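Local coordinates for ecto-NAD+ glycohydrolase (CD38 molecule) (Bos taurus, PDB 3GC6), which belongs to the ADP-ribosyl cyclase (CD38) family of ectoproteins, here in a glycosylated, disulfide-bonded bovine form, at residues Q84-K89 and R185-N190; M104-T109 and E155-S160; N175-D178 and I182-R185; Y113-L118 and V148-L153. The protein carries 1 engineered substitution. All coordinates share one frame; numbering follows the deposited sequence.

Interaction 1. Residues Q84-K89 and R185-N190; sequences QVFWSK and RVQAPN. Engineered in segment 185-190: Gln187 (natural residue Glu). With NAG (2-acetamido-2-deoxy-beta-D-glucopyranose), chain C.
Phe86 sets the edge of its ring beside the side chain of Gln187, joining an edge strand (85-88) of the four-stranded parallel sheet to helix 182-187. Carbon CD1 of Phe86 lies 3.4 Å from OE1 of Gln187, with that oxygen in the plane of the ring, where the positively polarised ring hydrogens suit it better than the face would. The ring and amide planes are 59° apart, and the two side chains run past each other in opposite directions. The CB of Gln187 adds an apolar touch, 4.0 Å from Phe86 CD1. Gln187 is an engineered residue, a glutamate in the natural protein. Its chi1 of -63° puts CG beside the backbone N, and from there the chain extends to carry the amide out to the strand.

A bulky aromatic fits position 86 because the residue is buried: its ring also packs on Val165 and Val167 of the adjoining strand and meets the ring of Phe157, and the residue touches the side chain of Phe183. The amide is held at both of its ends. NE2 bonds to Ser154 on helix 145-159, while OE1 is reached by a water, so the rotation of the group is well determined. Trp87 points its CB away from the helix, and its indole NE1 probably bonds to Glu107. Its backbone N, however, reaches the water that bridges to the helix: Trp87 N gives its hydrogen to the water at 2.9 Å, and the water in turn donates to Gln187 OE1 at 2.8 Å.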
loop_
_atom_site.group_PDB
_atom_site.type_symbol
_atom_site.label_atom_id
_atom_site.label_comp_id
_atom_site.label_asym_id
_atom_site.label_seq_id
_atom_site.Cartn_x
_atom_site.Cartn_y
_atom_site.Cartn_z
ATOM N N GLN A 84 -10.908 18.162 -6.403
ATOM C CA GLN A 84 -11.930 17.796 -5.434
ATOM C C GLN A 84 -13.345 18.094 -5.927
ATOM O O GLN A 84 -13.606 19.192 -6.476
ATOM C CB GLN A 84 -11.687 18.575 -4.131
ATOM C CG GLN A 84 -12.469 18.089 -2.924
ATOM C CD GLN A 84 -11.805 18.536 -1.627
ATOM O OE1 GLN A 84 -10.613 18.866 -1.602
ATOM N NE2 GLN A 84 -12.574 18.547 -0.554
ATOM N N VAL A 85 -14.246 17.118 -5.717
ATOM C CA VAL A 85 -15.651 17.236 -6.092
ATOM C C VAL A 85 -16.555 17.086 -4.868
ATOM O O VAL A 85 -16.362 16.151 -4.055
ATOM C CB VAL A 85 -16.013 16.118 -7.071
ATOM C CG1 VAL A 85 -17.520 16.124 -7.349
ATOM C CG2 VAL A 85 -15.234 16.350 -8.397
ATOM N N PHE A 86 -17.520 17.998 -4.734
ATOM C CA PHE A 86 -18.590 17.920 -3.737
ATOM C C PHE A 86 -19.872 17.622 -4.487
ATOM O O PHE A 86 -19.962 17.843 -5.705
ATOM C CB PHE A 86 -18.751 19.273 -3.042
ATOM C CG PHE A 86 -17.575 19.652 -2.213
ATOM C CD1 PHE A 86 -17.581 19.413 -0.827
ATOM C CD2 PHE A 86 -16.447 20.228 -2.806
ATOM C CE1 PHE A 86 -16.447 19.773 -0.042
ATOM C CE2 PHE A 86 -15.331 20.573 -2.046
ATOM C CZ PHE A 86 -15.332 20.352 -0.659
ATOM N N TRP A 87 -20.857 17.081 -3.782
ATOM C CA TRP A 87 -22.108 16.753 -4.456
ATOM C C TRP A 87 -23.226 16.715 -3.432
ATOM O O TRP A 87 -22.986 16.531 -2.237
ATOM C CB TRP A 87 -21.986 15.407 -5.206
ATOM C CG TRP A 87 -21.714 14.231 -4.269
ATOM C CD1 TRP A 87 -20.487 13.773 -3.826
ATOM C CD2 TRP A 87 -22.688 13.395 -3.661
ATOM N NE1 TRP A 87 -20.653 12.680 -2.970
ATOM C CE2 TRP A 87 -22.005 12.447 -2.850
ATOM C CE3 TRP A 87 -24.088 13.359 -3.714
ATOM C CZ2 TRP A 87 -22.684 11.462 -2.128
ATOM C CZ3 TRP A 87 -24.768 12.390 -2.974
ATOM C CH2 TRP A 87 -24.058 11.466 -2.183
ATOM N N SER A 88 -24.450 16.891 -3.924
ATOM C CA SER A 88 -25.592 16.788 -3.022
ATOM C C SER A 88 -26.797 16.406 -3.848
ATOM O O SER A 88 -27.118 17.098 -4.820
ATOM C CB SER A 88 -25.835 18.152 -2.346
ATOM O OG SER A 88 -26.837 18.071 -1.330
ATOM N N LYS A 89 -27.422 15.280 -3.494
ATOM C CA LYS A 89 -28.622 14.770 -4.189
ATOM C C LYS A 89 -28.352 14.286 -5.619
ATOM O O LYS A 89 -29.285 14.076 -6.387
ATOM C CB LYS A 89 -29.781 15.781 -4.187
ATOM C CG LYS A 89 -29.959 16.585 -2.878
ATOM C CD LYS A 89 -30.188 15.670 -1.692
ATOM C CE LYS A 89 -30.365 16.452 -0.361
ATOM N NZ LYS A 89 -31.529 17.383 -0.337
ATOM N N ARG A 185 -24.944 21.911 5.357
ATOM C CA ARG A 185 -24.810 22.135 6.798
ATOM C C ARG A 185 -23.354 22.007 7.263
ATOM O O ARG A 185 -22.912 22.752 8.159
ATOM C CB ARG A 185 -25.688 21.121 7.548
ATOM C CG ARG A 185 -25.567 21.176 9.073
ATOM C CD ARG A 185 -26.381 20.059 9.769
ATOM N NE ARG A 185 -25.991 18.697 9.372
ATOM C CZ ARG A 185 -26.695 17.975 8.501
ATOM N NH1 ARG A 185 -27.793 18.501 7.979
ATOM N NH2 ARG A 185 -26.325 16.752 8.143
ATOM N N VAL A 186 -22.613 21.078 6.640
ATOM C CA VAL A 186 -21.281 20.719 7.110
ATOM C C VAL A 186 -20.169 21.062 6.115
ATOM O O VAL A 186 -19.096 21.533 6.507
ATOM C CB VAL A 186 -21.191 19.198 7.462
ATOM C CG1 VAL A 186 -19.819 18.884 8.000
ATOM C CG2 VAL A 186 -22.253 18.819 8.482
ATOM N N GLN A 187 -20.404 20.803 4.826
ATOM C CA GLN A 187 -19.283 20.966 3.878
ATOM C C GLN A 187 -19.098 22.409 3.447
ATOM O O GLN A 187 -18.038 22.990 3.671
ATOM C CB GLN A 187 -19.454 20.039 2.695
ATOM C CG GLN A 187 -19.411 18.554 3.112
ATOM C CD GLN A 187 -19.870 17.599 2.025
ATOM O OE1 GLN A 187 -20.137 17.980 0.900
ATOM N NE2 GLN A 187 -19.913 16.299 2.368
ATOM N N ALA A 188 -20.135 23.019 2.879
ATOM C CA ALA A 188 -19.975 24.393 2.380
ATOM C C ALA A 188 -19.524 25.375 3.477
ATOM O O ALA A 188 -18.646 26.176 3.258
ATOM C CB ALA A 188 -21.262 24.886 1.641
ATOM N N PRO A 189 -20.110 25.291 4.686
ATOM C CA PRO A 189 -19.732 26.269 5.723
ATOM C C PRO A 189 -18.304 26.094 6.230
ATOM O O PRO A 189 -17.790 27.005 6.894
ATOM C CB PRO A 189 -20.726 25.968 6.868
ATOM C CG PRO A 189 -21.929 25.422 6.130
ATOM C CD PRO A 189 -21.365 24.577 5.034
ATOM N N ASN A 190 -17.694 24.946 5.919
ATOM C CA ASN A 190 -16.351 24.656 6.404
ATOM C C ASN A 190 -15.291 24.685 5.298
ATOM O O ASN A 190 -14.142 24.329 5.553
ATOM C CB ASN A 190 -16.321 23.335 7.159
ATOM C CG ASN A 190 -17.000 23.442 8.489
ATOM O OD1 ASN A 190 -18.028 22.787 8.751
ATOM N ND2 ASN A 190 -16.452 24.303 9.338
HETATM C C1 NAG C . -32.174 14.329 -8.789
HETATM C C2 NAG C . -31.380 13.267 -9.565
HETATM C C3 NAG C . -32.289 12.058 -9.854
HETATM C C4 NAG C . -33.091 11.577 -8.636
HETATM C C5 NAG C . -33.745 12.773 -7.947
HETATM C C6 NAG C . -34.474 12.399 -6.645
HETATM C C7 NAG C . -29.555 14.077 -10.998
HETATM C C8 NAG C . -29.200 14.807 -12.256
HETATM N N2 NAG C . -30.862 13.800 -10.830
HETATM O O3 NAG C . -31.539 11.001 -10.420
HETATM O O4 NAG C . -34.099 10.640 -9.048
HETATM O O5 NAG C . -32.728 13.711 -7.636
HETATM O O6 NAG C . -33.613 11.678 -5.785
HETATM O O7 NAG C . -28.678 13.755 -10.192
HETATM O O HOH W 1 -19.990 16.171 -1.200
#

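Interaction 2. Residues M104-T109 and E155-S160; sequences MTLEDT and ERFAES
Phe157 reaches from helix 145-159 into the turn formed by 104-109, and can be followed outward atom by atom. Its CB lies 3.6 Å from Leu106 CD1, and CG is at the same distance from that methyl. Farther out, CD1 of Phe157 has Thr109 CG2 at 4.1 Å, approaching obliquely. CE1 packs against Leu106 CA and N, and CE2 against Leu106 N and CB. At the tip, CZ comes to 3.5 Å from Leu106 N, with Met104 O near the ring plane at the edge. With chi1 180°, CG lies opposite the backbone N and the ring extends toward the turn. Leu106 CD1 stands over one face in a CH-pi contact, 4.0 Å from the ring centroid and 28° off its normal.

Thr109, the N-cap of helix 110-115, sends OG1 to Leu106 O at 2.7 Å, and the same oxygen accepts Thr109 N; the hydroxyl also takes the hydrogen of Gly112 N. Asp108 OD2 accepts Thr105 N at 2.9 Å through its anti lone pair. Threonine suits its place by turning its hydroxyl to the backbone and its methyl to the phenyl. The contact between the segments is mainly apolar and CH-pi, while bonds within the turn engage Leu106 O, Thr105 N and the hydroxyl of Thr109.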
loop_
_atom_site.group_PDB
_atom_site.type_symbol
_atom_site.label_atom_id
_atom_site.label_comp_id
_atom_site.label_asym_id
_atom_site.label_seq_id
_atom_site.Cartn_x
_atom_site.Cartn_y
_atom_site.Cartn_z
ATOM N N MET A 104 -11.860 13.474 -7.392
ATOM C CA MET A 104 -12.186 12.708 -6.191
ATOM C C MET A 104 -13.328 13.322 -5.374
ATOM O O MET A 104 -13.233 14.493 -4.951
ATOM C CB MET A 104 -10.974 12.537 -5.267
ATOM C CG MET A 104 -9.801 11.880 -5.939
ATOM S SD MET A 104 -8.309 11.891 -4.873
ATOM C CE MET A 104 -8.976 10.840 -3.712
ATOM N N THR A 105 -14.399 12.548 -5.179
ATOM C CA THR A 105 -15.425 12.872 -4.180
ATOM C C THR A 105 -14.968 12.400 -2.788
ATOM O O THR A 105 -13.929 11.747 -2.670
ATOM C CB THR A 105 -16.784 12.178 -4.462
ATOM O OG1 THR A 105 -16.635 10.762 -4.327
ATOM C CG2 THR A 105 -17.274 12.500 -5.895
ATOM N N LEU A 106 -15.799 12.690 -1.782
ATOM C CA LEU A 106 -15.502 12.251 -0.419
ATOM C C LEU A 106 -15.381 10.731 -0.402
ATOM O O LEU A 106 -14.561 10.180 0.323
ATOM C CB LEU A 106 -16.618 12.714 0.516
ATOM C CG LEU A 106 -16.460 12.396 2.014
ATOM C CD1 LEU A 106 -15.172 13.000 2.534
ATOM C CD2 LEU A 106 -17.678 12.877 2.799
ATOM N N GLU A 107 -16.214 10.062 -1.197
ATOM C CA GLU A 107 -16.219 8.600 -1.224
ATOM C C GLU A 107 -15.048 8.014 -1.994
ATOM O O GLU A 107 -14.892 6.791 -2.058
ATOM C CB GLU A 107 -17.563 8.102 -1.771
ATOM C CG GLU A 107 -18.753 8.483 -0.933
ATOM C CD GLU A 107 -19.147 9.963 -1.039
ATOM O OE1 GLU A 107 -18.853 10.604 -2.066
ATOM O OE2 GLU A 107 -19.788 10.493 -0.127
ATOM N N ASP A 108 -14.201 8.883 -2.554
ATOM C CA ASP A 108 -12.994 8.456 -3.244
ATOM C C ASP A 108 -11.731 8.662 -2.390
ATOM O O ASP A 108 -10.625 8.374 -2.828
ATOM C CB ASP A 108 -12.865 9.183 -4.586
ATOM C CG ASP A 108 -14.007 8.867 -5.536
ATOM O OD1 ASP A 108 -14.251 7.643 -5.769
ATOM O OD2 ASP A 108 -14.640 9.812 -6.074
ATOM N N THR A 109 -11.888 9.231 -1.180
ATOM C CA THR A 109 -10.784 9.266 -0.226
ATOM C C THR A 109 -10.647 7.858 0.369
ATOM O O THR A 109 -11.568 7.042 0.251
ATOM C CB THR A 109 -11.074 10.269 0.929
ATOM O OG1 THR A 109 -12.234 9.877 1.675
ATOM C CG2 THR A 109 -11.276 11.686 0.350
ATOM N N GLU A 155 -16.219 17.568 7.226
ATOM C CA GLU A 155 -15.535 18.796 7.712
ATOM C C GLU A 155 -14.091 18.823 7.309
ATOM O O GLU A 155 -13.590 19.840 6.813
ATOM C CB GLU A 155 -15.622 18.895 9.242
ATOM C CG GLU A 155 -17.031 19.117 9.737
ATOM C CD GLU A 155 -17.105 19.340 11.245
ATOM O OE1 GLU A 155 -16.164 18.952 11.958
ATOM O OE2 GLU A 155 -18.132 19.878 11.717
ATOM N N ARG A 156 -13.389 17.706 7.512
ATOM C CA ARG A 156 -11.957 17.694 7.248
ATOM C C ARG A 156 -11.716 17.804 5.735
ATOM O O ARG A 156 -10.821 18.521 5.288
ATOM C CB ARG A 156 -11.306 16.464 7.852
ATOM C CG ARG A 156 -11.389 16.440 9.390
ATOM C CD ARG A 156 -10.453 17.493 9.998
ATOM N NE ARG A 156 -9.056 17.173 9.709
ATOM C CZ ARG A 156 -8.270 16.461 10.523
ATOM N NH1 ARG A 156 -8.757 16.004 11.670
ATOM N NH2 ARG A 156 -7.012 16.198 10.185
ATOM N N PHE A 157 -12.581 17.152 4.944
ATOM C CA PHE A 157 -12.518 17.186 3.468
ATOM C C PHE A 157 -12.710 18.644 2.998
ATOM O O PHE A 157 -11.944 19.135 2.162
ATOM C CB PHE A 157 -13.655 16.278 2.984
ATOM C CG PHE A 157 -13.808 16.145 1.476
ATOM C CD1 PHE A 157 -12.901 15.392 0.722
ATOM C CD2 PHE A 157 -14.965 16.619 0.850
ATOM C CE1 PHE A 157 -13.110 15.200 -0.669
ATOM C CE2 PHE A 157 -15.172 16.434 -0.531
ATOM C CZ PHE A 157 -14.243 15.735 -1.284
ATOM N N ALA A 158 -13.667 19.364 3.589
ATOM C CA ALA A 158 -13.941 20.746 3.167
ATOM C C ALA A 158 -12.810 21.676 3.611
ATOM O O ALA A 158 -12.388 22.568 2.850
ATOM C CB ALA A 158 -15.286 21.230 3.728
ATOM N N GLU A 159 -12.332 21.474 4.836
ATOM C CA GLU A 159 -11.283 22.340 5.368
ATOM C C GLU A 159 -9.971 22.248 4.599
ATOM O O GLU A 159 -9.187 23.216 4.587
ATOM C CB GLU A 159 -11.021 22.044 6.832
ATOM C CG GLU A 159 -12.134 22.463 7.727
ATOM C CD GLU A 159 -12.021 21.852 9.148
ATOM O OE1 GLU A 159 -11.076 21.080 9.414
ATOM O OE2 GLU A 159 -12.911 22.146 9.971
ATOM N N SER A 160 -9.704 21.102 3.996
ATOM C CA SER A 160 -8.416 20.911 3.326
ATOM C C SER A 160 -8.469 21.213 1.822
ATOM O O SER A 160 -7.435 21.144 1.155
ATOM C CB SER A 160 -7.933 19.465 3.548
ATOM O OG SER A 160 -8.850 18.567 2.996
#

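Interaction 3. Residues N175-D178 and I182-R185; sequences NAFD and IFGR. With SO4 (sulfate ion), chain G.
Loop 175-178 lies beside the first turn of helix 182-187, bringing the CA atoms of Asp178 and Gly184 to 5.9 Å, where the helix widens into a pi-type turn at 183-185. Phe177 fills the angle between loop and helix. Its CE1 is 3.5 Å from Gly184 CA, and CZ is equally near, while Asp178 O lies 3.7 Å from the same CA. Glycine suits this place because a beta carbon would point at the loop and collide with Asp178 O.

The second partner of Phe177 is Phe183. The rings meet rim to rim with planes at 86° and centroids 5.9 Å apart, and neither lies over the face of the other. Phe183 brings CE2 to 3.7 Å from Phe177 CE1, coming in at the edge of that ring. Both side chains have CG opposite the backbone N (chi1 178° and 171°), which swings the two rims together. Beyond this pair Phe177 packs on Leu221 and Ile224 of helix 216-227, and Phe183 packs on strand 85-88, so the pair links the loop and helix 182-187 to helix 216-227 and the sheet.

The polar side belongs to the helix start. Asp178 OD1 accepts the N-H of Met180 in an Asx turn, and its OD2 forms a salt bridge with Lys89. Ser181 OG bonds to Gly184 N and Asp178 O. Ile182 N gives a bond of 2.7 Å to O1 of a sulfate, probably from the crystallisation liquor. A serine N-cap with an anion at a first-turn N-H is characteristic of a helix amino terminus.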
loop_
_atom_site.group_PDB
_atom_site.type_symbol
_atom_site.label_atom_id
_atom_site.label_comp_id
_atom_site.label_asym_id
_atom_site.label_seq_id
_atom_site.Cartn_x
_atom_site.Cartn_y
_atom_site.Cartn_z
ATOM N N ASN A 175 -35.284 22.696 -4.994
ATOM C CA ASN A 175 -34.160 23.397 -4.398
ATOM C C ASN A 175 -32.866 22.611 -4.489
ATOM O O ASN A 175 -32.621 21.688 -3.719
ATOM C CB ASN A 175 -34.479 23.808 -2.966
ATOM C CG ASN A 175 -35.685 24.733 -2.906
ATOM O OD1 ASN A 175 -36.735 24.357 -2.374
ATOM N ND2 ASN A 175 -35.575 25.915 -3.506
ATOM N N ALA A 176 -32.040 23.005 -5.444
ATOM C CA ALA A 176 -30.789 22.263 -5.686
ATOM C C ALA A 176 -29.824 22.372 -4.503
ATOM O O ALA A 176 -28.988 21.488 -4.298
ATOM C CB ALA A 176 -30.109 22.761 -6.970
ATOM N N PHE A 177 -29.916 23.466 -3.741
ATOM C CA PHE A 177 -29.133 23.623 -2.513
ATOM C C PHE A 177 -30.053 23.489 -1.309
ATOM O O PHE A 177 -30.997 24.270 -1.155
ATOM C CB PHE A 177 -28.416 24.983 -2.431
ATOM C CG PHE A 177 -27.637 25.155 -1.146
ATOM C CD1 PHE A 177 -26.467 24.437 -0.933
ATOM C CD2 PHE A 177 -28.071 26.009 -0.145
ATOM C CE1 PHE A 177 -25.737 24.570 0.262
ATOM C CE2 PHE A 177 -27.347 26.161 1.035
ATOM C CZ PHE A 177 -26.194 25.432 1.249
ATOM N N ASP A 178 -29.777 22.491 -0.477
ATOM C CA ASP A 178 -30.567 22.250 0.733
ATOM C C ASP A 178 -29.681 22.568 1.921
ATOM O O ASP A 178 -28.678 21.880 2.162
ATOM C CB ASP A 178 -30.991 20.786 0.740
ATOM C CG ASP A 178 -31.750 20.372 1.997
ATOM O OD1 ASP A 178 -31.981 21.201 2.894
ATOM O OD2 ASP A 178 -32.095 19.174 2.057
ATOM N N ILE A 182 -26.022 17.400 4.186
ATOM C CA ILE A 182 -24.659 17.372 4.702
ATOM C C ILE A 182 -23.782 18.390 3.947
ATOM O O ILE A 182 -22.900 19.017 4.520
ATOM C CB ILE A 182 -24.036 15.944 4.716
ATOM C CG1 ILE A 182 -22.736 15.931 5.516
ATOM C CG2 ILE A 182 -23.900 15.349 3.292
ATOM C CD1 ILE A 182 -22.366 14.537 5.980
ATOM N N PHE A 183 -24.041 18.543 2.652
ATOM C CA PHE A 183 -23.276 19.519 1.882
ATOM C C PHE A 183 -23.542 20.940 2.403
ATOM O O PHE A 183 -22.628 21.757 2.598
ATOM C CB PHE A 183 -23.606 19.451 0.378
ATOM C CG PHE A 183 -22.992 20.589 -0.396
ATOM C CD1 PHE A 183 -21.625 20.666 -0.565
ATOM C CD2 PHE A 183 -23.792 21.591 -0.923
ATOM C CE1 PHE A 183 -21.031 21.734 -1.244
ATOM C CE2 PHE A 183 -23.244 22.656 -1.636
ATOM C CZ PHE A 183 -21.847 22.736 -1.797
ATOM N N GLY A 184 -24.808 21.232 2.667
ATOM C CA GLY A 184 -25.177 22.597 3.045
ATOM C C GLY A 184 -24.868 22.922 4.502
ATOM O O GLY A 184 -24.596 24.059 4.841
ATOM N N ARG A 185 -24.944 21.911 5.357
ATOM C CA ARG A 185 -24.810 22.135 6.798
ATOM C C ARG A 185 -23.354 22.007 7.263
ATOM O O ARG A 185 -22.912 22.752 8.159
ATOM C CB ARG A 185 -25.688 21.121 7.548
ATOM C CG ARG A 185 -25.567 21.176 9.073
ATOM C CD ARG A 185 -26.381 20.059 9.769
ATOM N NE ARG A 185 -25.991 18.697 9.372
ATOM C CZ ARG A 185 -26.695 17.975 8.501
ATOM N NH1 ARG A 185 -27.793 18.501 7.979
ATOM N NH2 ARG A 185 -26.325 16.752 8.143
HETATM S S SO4 G . -28.035 14.500 2.438
HETATM O O1 SO4 G . -27.339 15.152 3.546
HETATM O O2 SO4 G . -27.633 13.103 2.405
HETATM O O3 SO4 G . -29.466 14.613 2.739
HETATM O O4 SO4 G . -27.768 15.158 1.160
#

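Interaction 4. Residues Y113-L118 and V148-L153; sequences YLADGL and VFWEVL
Chi1 of 170° on Phe149 and of -73° on Trp150 turn two consecutive aromatic rings of helix 145-159 onto the methyl of Ala115. That CB lies 3.4 Å from Phe149 CE2 and 3.7 Å from Trp150 CZ2, obliquely placed to both rings, at the last turn of helix 110-115. The rings also support each other: Phe149 CE2 stands 3.6 Å above the indole plane of Trp150, over its centre, while Trp150 CD1 lies at the edge of the phenyl. Alanine fits because its single methyl meets both rings at close range without pushing the helix end off them. Phe149 goes deeper, among Phe51, Tyr68 and Trp120.

After Ala115 the chain leaves the helix in a type II beta turn, Ala115 to Leu118, closed by Leu118 N to Ala115 O at 2.9 Å. Gly117 suits the third position, where phi is positive at 79°. The turn presents its backbone to the rim of the indole: Asp116 N and Ala115 O lie at its edge, near the plane. There a water accepts Trp150 NE1 at 2.9 Å and donates to Ala115 O at 2.8 Å and to Leu118 O at 2.7 Å. Both of its hydrogens are thus committed. The water ties the indole N-H to two carbonyls of the turn, so the polar rim of the tryptophan is satisfied while its carbons pack on the methyl of Ala115 and the ring of Phe149.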
loop_
_atom_site.group_PDB
_atom_site.type_symbol
_atom_site.label_atom_id
_atom_site.label_comp_id
_atom_site.label_asym_id
_atom_site.label_seq_id
_atom_site.Cartn_x
_atom_site.Cartn_y
_atom_site.Cartn_z
ATOM N N TYR A 113 -13.927 5.685 0.938
ATOM C CA TYR A 113 -14.020 4.446 0.191
ATOM C C TYR A 113 -14.291 3.251 1.104
ATOM O O TYR A 113 -15.135 2.394 0.792
ATOM C CB TYR A 113 -12.722 4.256 -0.618
ATOM C CG TYR A 113 -12.717 3.032 -1.511
ATOM C CD1 TYR A 113 -13.236 3.104 -2.788
ATOM C CD2 TYR A 113 -12.168 1.824 -1.091
ATOM C CE1 TYR A 113 -13.233 1.973 -3.630
ATOM C CE2 TYR A 113 -12.148 0.697 -1.927
ATOM C CZ TYR A 113 -12.695 0.784 -3.186
ATOM O OH TYR A 113 -12.683 -0.328 -4.036
ATOM N N LEU A 114 -13.595 3.182 2.237
ATOM C CA LEU A 114 -13.865 2.074 3.166
ATOM C C LEU A 114 -15.337 2.054 3.602
ATOM O O LEU A 114 -15.942 0.993 3.679
ATOM C CB LEU A 114 -13.011 2.194 4.427
ATOM C CG LEU A 114 -11.674 1.490 4.478
ATOM C CD1 LEU A 114 -10.924 1.499 3.167
ATOM C CD2 LEU A 114 -10.817 1.923 5.735
ATOM N N ALA A 115 -15.885 3.234 3.932
ATOM C CA ALA A 115 -17.170 3.316 4.632
ATOM C C ALA A 115 -18.382 3.406 3.714
ATOM O O ALA A 115 -19.487 3.163 4.135
ATOM C CB ALA A 115 -17.129 4.532 5.572
ATOM N N ASP A 116 -18.171 3.721 2.432
ATOM C CA ASP A 116 -19.291 4.013 1.539
ATOM C C ASP A 116 -20.273 2.847 1.510
ATOM O O ASP A 116 -19.866 1.700 1.254
ATOM C CB ASP A 116 -18.745 4.227 0.120
ATOM C CG ASP A 116 -19.769 4.874 -0.822
ATOM O OD1 ASP A 116 -20.792 5.396 -0.371
ATOM O OD2 ASP A 116 -19.495 4.859 -2.037
ATOM N N GLY A 117 -21.547 3.153 1.765
ATOM C CA GLY A 117 -22.589 2.128 1.704
ATOM C C GLY A 117 -22.698 1.215 2.907
ATOM O O GLY A 117 -23.630 0.390 2.964
ATOM N N LEU A 118 -21.784 1.343 3.869
ATOM C CA LEU A 118 -21.822 0.473 5.045
ATOM C C LEU A 118 -22.607 1.098 6.210
ATOM O O LEU A 118 -22.868 2.321 6.244
ATOM C CB LEU A 118 -20.421 0.122 5.538
ATOM C CG LEU A 118 -19.455 -0.375 4.464
ATOM C CD1 LEU A 118 -18.120 -0.827 5.090
ATOM C CD2 LEU A 118 -20.099 -1.535 3.687
ATOM N N VAL A 148 -21.992 10.699 12.664
ATOM C CA VAL A 148 -20.867 11.509 13.108
ATOM C C VAL A 148 -19.611 11.266 12.247
ATOM O O VAL A 148 -18.867 12.200 11.917
ATOM C CB VAL A 148 -20.621 11.346 14.619
ATOM C CG1 VAL A 148 -19.317 12.002 15.004
ATOM C CG2 VAL A 148 -21.808 11.963 15.356
ATOM N N PHE A 149 -19.383 10.025 11.830
ATOM C CA PHE A 149 -18.257 9.728 10.932
ATOM C C PHE A 149 -18.358 10.604 9.676
ATOM O O PHE A 149 -17.393 11.274 9.269
ATOM C CB PHE A 149 -18.292 8.259 10.510
ATOM C CG PHE A 149 -17.324 7.936 9.417
ATOM C CD1 PHE A 149 -15.977 7.670 9.704
ATOM C CD2 PHE A 149 -17.751 7.914 8.100
ATOM C CE1 PHE A 149 -15.052 7.357 8.637
ATOM C CE2 PHE A 149 -16.850 7.619 7.056
ATOM C CZ PHE A 149 -15.518 7.336 7.338
ATOM N N TRP A 150 -19.522 10.588 9.029
ATOM C CA TRP A 150 -19.612 11.317 7.748
ATOM C C TRP A 150 -19.532 12.830 7.994
ATOM O O TRP A 150 -19.050 13.572 7.139
ATOM C CB TRP A 150 -20.884 10.912 6.999
ATOM C CG TRP A 150 -20.751 9.540 6.440
ATOM C CD1 TRP A 150 -21.400 8.417 6.867
ATOM C CD2 TRP A 150 -19.920 9.129 5.343
ATOM N NE1 TRP A 150 -21.014 7.315 6.116
ATOM C CE2 TRP A 150 -20.090 7.738 5.175
ATOM C CE3 TRP A 150 -19.010 9.795 4.511
ATOM C CZ2 TRP A 150 -19.411 7.013 4.164
ATOM C CZ3 TRP A 150 -18.331 9.084 3.536
ATOM C CH2 TRP A 150 -18.528 7.702 3.360
ATOM N N GLU A 151 -20.025 13.276 9.148
ATOM C CA GLU A 151 -19.956 14.701 9.486
ATOM C C GLU A 151 -18.491 15.108 9.645
ATOM O O GLU A 151 -18.052 16.112 9.051
ATOM C CB GLU A 151 -20.802 14.962 10.751
ATOM C CG GLU A 151 -20.495 16.142 11.627
ATOM C CD GLU A 151 -21.117 15.902 13.024
ATOM O OE1 GLU A 151 -22.312 15.522 13.079
ATOM O OE2 GLU A 151 -20.422 16.022 14.050
ATOM N N VAL A 152 -17.705 14.373 10.437
ATOM C CA VAL A 152 -16.346 14.819 10.675
ATOM C C VAL A 152 -15.482 14.601 9.426
ATOM O O VAL A 152 -14.608 15.422 9.115
ATOM C CB VAL A 152 -15.720 14.181 11.942
ATOM C CG1 VAL A 152 -15.657 12.707 11.819
ATOM C CG2 VAL A 152 -14.328 14.810 12.213
ATOM N N LEU A 153 -15.722 13.510 8.708
ATOM C CA LEU A 153 -14.973 13.326 7.460
ATOM C C LEU A 153 -15.266 14.479 6.511
ATOM O O LEU A 153 -14.357 14.990 5.839
ATOM C CB LEU A 153 -15.291 11.993 6.770
ATOM C CG LEU A 153 -14.179 11.463 5.853
ATOM C CD1 LEU A 153 -12.924 11.038 6.658
ATOM C CD2 LEU A 153 -14.723 10.330 4.995
HETATM O O HOH W 2 -21.667 4.578 5.300
#

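Along the chain the contacts are partly nested: interaction 4 lies within the loop closed by interaction 2, which itself lies within that closed by interaction 1, and interaction 3 follows 2 and 4 in series, ending on the same stretch as interaction 1. Helix 145-159 serves interaction 2 and interaction 4, about 10 Å apart between centres. Helix 182-187 serves interaction 1 and interaction 3, with centres about 8 Å apart. Interaction 1 and interaction 2, centres about 9 Å apart, meet where Gln84 NE2 probably bonds to Phe157 O. The centres of interaction 3 and interaction 4 are about 18 Å apart, yet Ile182 touches Trp150. The set thus runs continuously from the edge of the parallel sheet into the helical part of the protein.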